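Mitotic checkpoint control protein kinase BUB1 (Drosophila melanogaster, PDB 6JKK) is a mitotic checkpoint kinase of the kinetochore, reported to phosphorylate CENP-E, whose kinase domain, the part described here, probably binds ATP. Local coordinates at residues P185-L190 against L205-V210. Numbering follows the deposited sequence.
Sequences PDNFLL and LIDFGV
F188 and L205 face each other as an antiparallel, non-hydrogen-bonded pair, and just beyond them I206 N donates to N187 O (2.9 Å, 158° at the hydrogen). This small two-stranded antiparallel sheet of the protein kinase C-lobe links the end of the catalytic loop, near N187, to the DFG motif, D207 to G209. The same carbonyl oxygen, N187 O, also receives a CA-H contact from L205 CA at 3.3 Å. On one face of the sheet, L205 CD1 sits over the F188 ring, 4.0 Å from its centroid and offset toward the rim, a CH-pi contact; both side chains are buried against I169 of helix 156-175, a place suited to large apolar residues. L189 and I206 cross at about a right angle, with L189 CD1 3.6 Å from I206 CG2. I206 CG1 stands between its backbone N and carbonyl carbon (chi1 68°), which brings it alongside N187 O. Two polar residues finish the contact: N187 ND2 donates to D182 O, whereas D207 OD2 forms a salt bridge with K85, the predicted ATP-binding lysine. These outside partners are consistent with how the amide and carboxylate are turned, planes 75° apart, leaving two acceptors, N187 OD1 and D207 OD1, 3.1 Å apart without bonding.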
ATOM      1  N   PRO A 185       2.952   5.569   3.722  1.00 18.74           N
ATOM      2  CA  PRO A 185       3.227   6.283   2.471  1.00 15.76           C
ATOM      3  C   PRO A 185       4.205   5.538   1.558  1.00 13.56           C
ATOM      4  O   PRO A 185       4.110   5.693   0.340  1.00 18.45           O
ATOM      5  CB  PRO A 185       3.836   7.604   2.953  1.00 20.22           C
ATOM      6  CG  PRO A 185       3.299   7.792   4.334  1.00 23.42           C
ATOM      7  CD  PRO A 185       3.248   6.405   4.903  1.00 23.37           C
ATOM      8  N   ASP A 186       5.089   4.726   2.142  1.00 14.69           N
ATOM      9  CA  ASP A 186       6.054   3.917   1.391  1.00 18.28           C
ATOM     10  C   ASP A 186       5.399   2.892   0.468  1.00 19.77           C
ATOM     11  O   ASP A 186       6.008   2.443  -0.513  1.00 18.78           O
ATOM     12  CB  ASP A 186       6.951   3.146   2.366  1.00 24.54           C
ATOM     13  CG  ASP A 186       7.492   4.010   3.479  1.00 30.75           C
ATOM     14  OD1 ASP A 186       6.697   4.458   4.336  1.00 28.06           O
ATOM     15  OD2 ASP A 186       8.723   4.221   3.506  1.00 31.89           O
ATOM     16  N   ASN A 187       4.171   2.492   0.788  1.00 14.35           N
ATOM     17  CA  ASN A 187       3.540   1.399   0.050  1.00 16.82           C
ATOM     18  C   ASN A 187       2.558   1.815  -1.038  1.00 15.73           C
ATOM     19  O   ASN A 187       1.856   0.970  -1.602  1.00 13.80           O
ATOM     20  CB  ASN A 187       2.924   0.382   1.014  1.00 19.45           C
ATOM     21  CG  ASN A 187       3.978  -0.472   1.699  1.00 28.16           C
ATOM     22  OD1 ASN A 187       5.087  -0.644   1.180  1.00 26.59           O
ATOM     23  ND2 ASN A 187       3.644  -1.007   2.869  1.00 24.61           N
ATOM     24  N   PHE A 188       2.503   3.119  -1.321  1.00 11.84           N
ATOM     25  CA  PHE A 188       1.898   3.612  -2.555  1.00 12.72           C
ATOM     26  C   PHE A 188       2.991   4.162  -3.456  1.00 17.90           C
ATOM     27  O   PHE A 188       3.743   5.060  -3.058  1.00 18.28           O
ATOM     28  CB  PHE A 188       0.860   4.713  -2.285  1.00 12.99           C
ATOM     29  CG  PHE A 188      -0.436   4.200  -1.726  1.00 11.38           C
ATOM     30  CD1 PHE A 188      -0.707   4.306  -0.367  1.00  9.45           C
ATOM     31  CD2 PHE A 188      -1.384   3.605  -2.559  1.00 15.16           C
ATOM     32  CE1 PHE A 188      -1.901   3.830   0.162  1.00 12.05           C
ATOM     33  CE2 PHE A 188      -2.587   3.122  -2.037  1.00 13.96           C
ATOM     34  CZ  PHE A 188      -2.841   3.238  -0.672  1.00 13.45           C
ATOM     35  N   LEU A 189       3.087   3.613  -4.664  1.00 13.93           N
ATOM     36  CA  LEU A 189       4.004   4.145  -5.663  1.00 12.19           C
ATOM     37  C   LEU A 189       3.219   5.043  -6.598  1.00 16.12           C
ATOM     38  O   LEU A 189       2.060   4.755  -6.909  1.00 18.20           O
ATOM     39  CB  LEU A 189       4.652   3.014  -6.466  1.00 16.58           C
ATOM     40  CG  LEU A 189       5.493   1.969  -5.728  1.00 18.58           C
ATOM     41  CD1 LEU A 189       6.031   0.925  -6.704  1.00 21.16           C
ATOM     42  CD2 LEU A 189       6.640   2.623  -4.959  1.00 19.18           C
ATOM     43  N   LEU A 190       3.840   6.127  -7.048  1.00 13.87           N
ATOM     44  CA  LEU A 190       3.251   6.941  -8.109  1.00 15.78           C
ATOM     45  C   LEU A 190       3.793   6.420  -9.425  1.00 15.26           C
ATOM     46  O   LEU A 190       4.997   6.511  -9.687  1.00 16.69           O
ATOM     47  CB  LEU A 190       3.611   8.420  -7.935  1.00 20.34           C
ATOM     48  CG  LEU A 190       3.041   9.408  -8.958  1.00 20.31           C
ATOM     49  CD1 LEU A 190       1.537   9.427  -8.886  1.00 17.19           C
ATOM     50  CD2 LEU A 190       3.576  10.800  -8.713  1.00 18.05           C
ATOM     51  N   LEU A 205      -0.617   0.238  -5.032  1.00 12.67           N
ATOM     52  CA  LEU A 205      -0.347  -0.311  -3.703  1.00 11.96           C
ATOM     53  C   LEU A 205       0.589  -1.511  -3.836  1.00 11.16           C
ATOM     54  O   LEU A 205       0.355  -2.393  -4.669  1.00 12.35           O
ATOM     55  CB  LEU A 205      -1.661  -0.748  -3.050  1.00 11.86           C
ATOM     56  CG  LEU A 205      -1.595  -1.304  -1.627  1.00 15.45           C
ATOM     57  CD1 LEU A 205      -1.114  -0.233  -0.670  1.00 12.61           C
ATOM     58  CD2 LEU A 205      -2.960  -1.834  -1.197  1.00 10.93           C
ATOM     59  N   ILE A 206       1.643  -1.542  -3.021  1.00 14.43           N
ATOM     60  CA  ILE A 206       2.665  -2.588  -3.108  1.00 13.13           C
ATOM     61  C   ILE A 206       2.947  -3.220  -1.746  1.00 13.52           C
ATOM     62  O   ILE A 206       2.483  -2.725  -0.709  1.00 15.51           O
ATOM     63  CB  ILE A 206       3.993  -2.010  -3.642  1.00 16.54           C
ATOM     64  CG1 ILE A 206       4.601  -1.049  -2.611  1.00 12.52           C
ATOM     65  CG2 ILE A 206       3.778  -1.287  -4.977  1.00 14.43           C
ATOM     66  CD1 ILE A 206       6.034  -0.561  -2.923  1.00 14.68           C
ATOM     67  N   ASP A 207       3.727  -4.303  -1.759  1.00 12.65           N
ATOM     68  CA  ASP A 207       4.254  -4.926  -0.546  1.00 15.74           C
ATOM     69  C   ASP A 207       3.178  -5.606   0.297  1.00 15.66           C
ATOM     70  O   ASP A 207       2.835  -5.142   1.384  1.00 18.34           O
ATOM     71  CB  ASP A 207       5.065  -3.922   0.290  1.00 18.62           C
ATOM     72  CG  ASP A 207       6.512  -3.810  -0.168  1.00 34.60           C
ATOM     73  OD1 ASP A 207       7.120  -2.731   0.035  1.00 33.11           O
ATOM     74  OD2 ASP A 207       7.050  -4.795  -0.718  1.00 31.55           O
ATOM     75  N   PHE A 208       2.681  -6.724  -0.215  1.00 14.40           N
ATOM     76  CA  PHE A 208       1.634  -7.497   0.444  1.00 13.13           C
ATOM     77  C   PHE A 208       2.210  -8.594   1.329  1.00 18.28           C
ATOM     78  O   PHE A 208       1.576  -9.629   1.541  1.00 17.90           O
ATOM     79  CB  PHE A 208       0.699  -8.086  -0.611  1.00 14.48           C
ATOM     80  CG  PHE A 208       0.022  -7.041  -1.448  1.00 18.08           C
ATOM     81  CD1 PHE A 208      -1.086  -6.357  -0.958  1.00 14.69           C
ATOM     82  CD2 PHE A 208       0.503  -6.724  -2.713  1.00 23.18           C
ATOM     83  CE1 PHE A 208      -1.709  -5.376  -1.720  1.00 15.95           C
ATOM     84  CE2 PHE A 208      -0.115  -5.748  -3.486  1.00 25.16           C
ATOM     85  CZ  PHE A 208      -1.221  -5.073  -2.988  1.00 19.03           C
ATOM     86  N   GLY A 209       3.405  -8.344   1.860  1.00 17.57           N
ATOM     87  CA  GLY A 209       4.149  -9.346   2.610  1.00 17.52           C
ATOM     88  C   GLY A 209       3.508  -9.832   3.901  1.00 15.89           C
ATOM     89  O   GLY A 209       3.778 -10.949   4.346  1.00 22.08           O
ATOM     90  N   VAL A 210       2.673  -8.996   4.513  1.00 16.00           N
ATOM     91  CA  VAL A 210       1.975  -9.391   5.736  1.00 21.00           C
ATOM     92  C   VAL A 210       0.464  -9.205   5.614  1.00 23.85           C
ATOM     93  O   VAL A 210      -0.229  -9.008   6.613  1.00 25.32           O
ATOM     94  CB  VAL A 210       2.502  -8.629   6.979  1.00 20.63           C
ATOM     95  CG1 VAL A 210       3.946  -8.986   7.242  1.00 21.72           C
ATOM     96  CG2 VAL A 210       2.355  -7.111   6.814  1.00 19.05           C
TER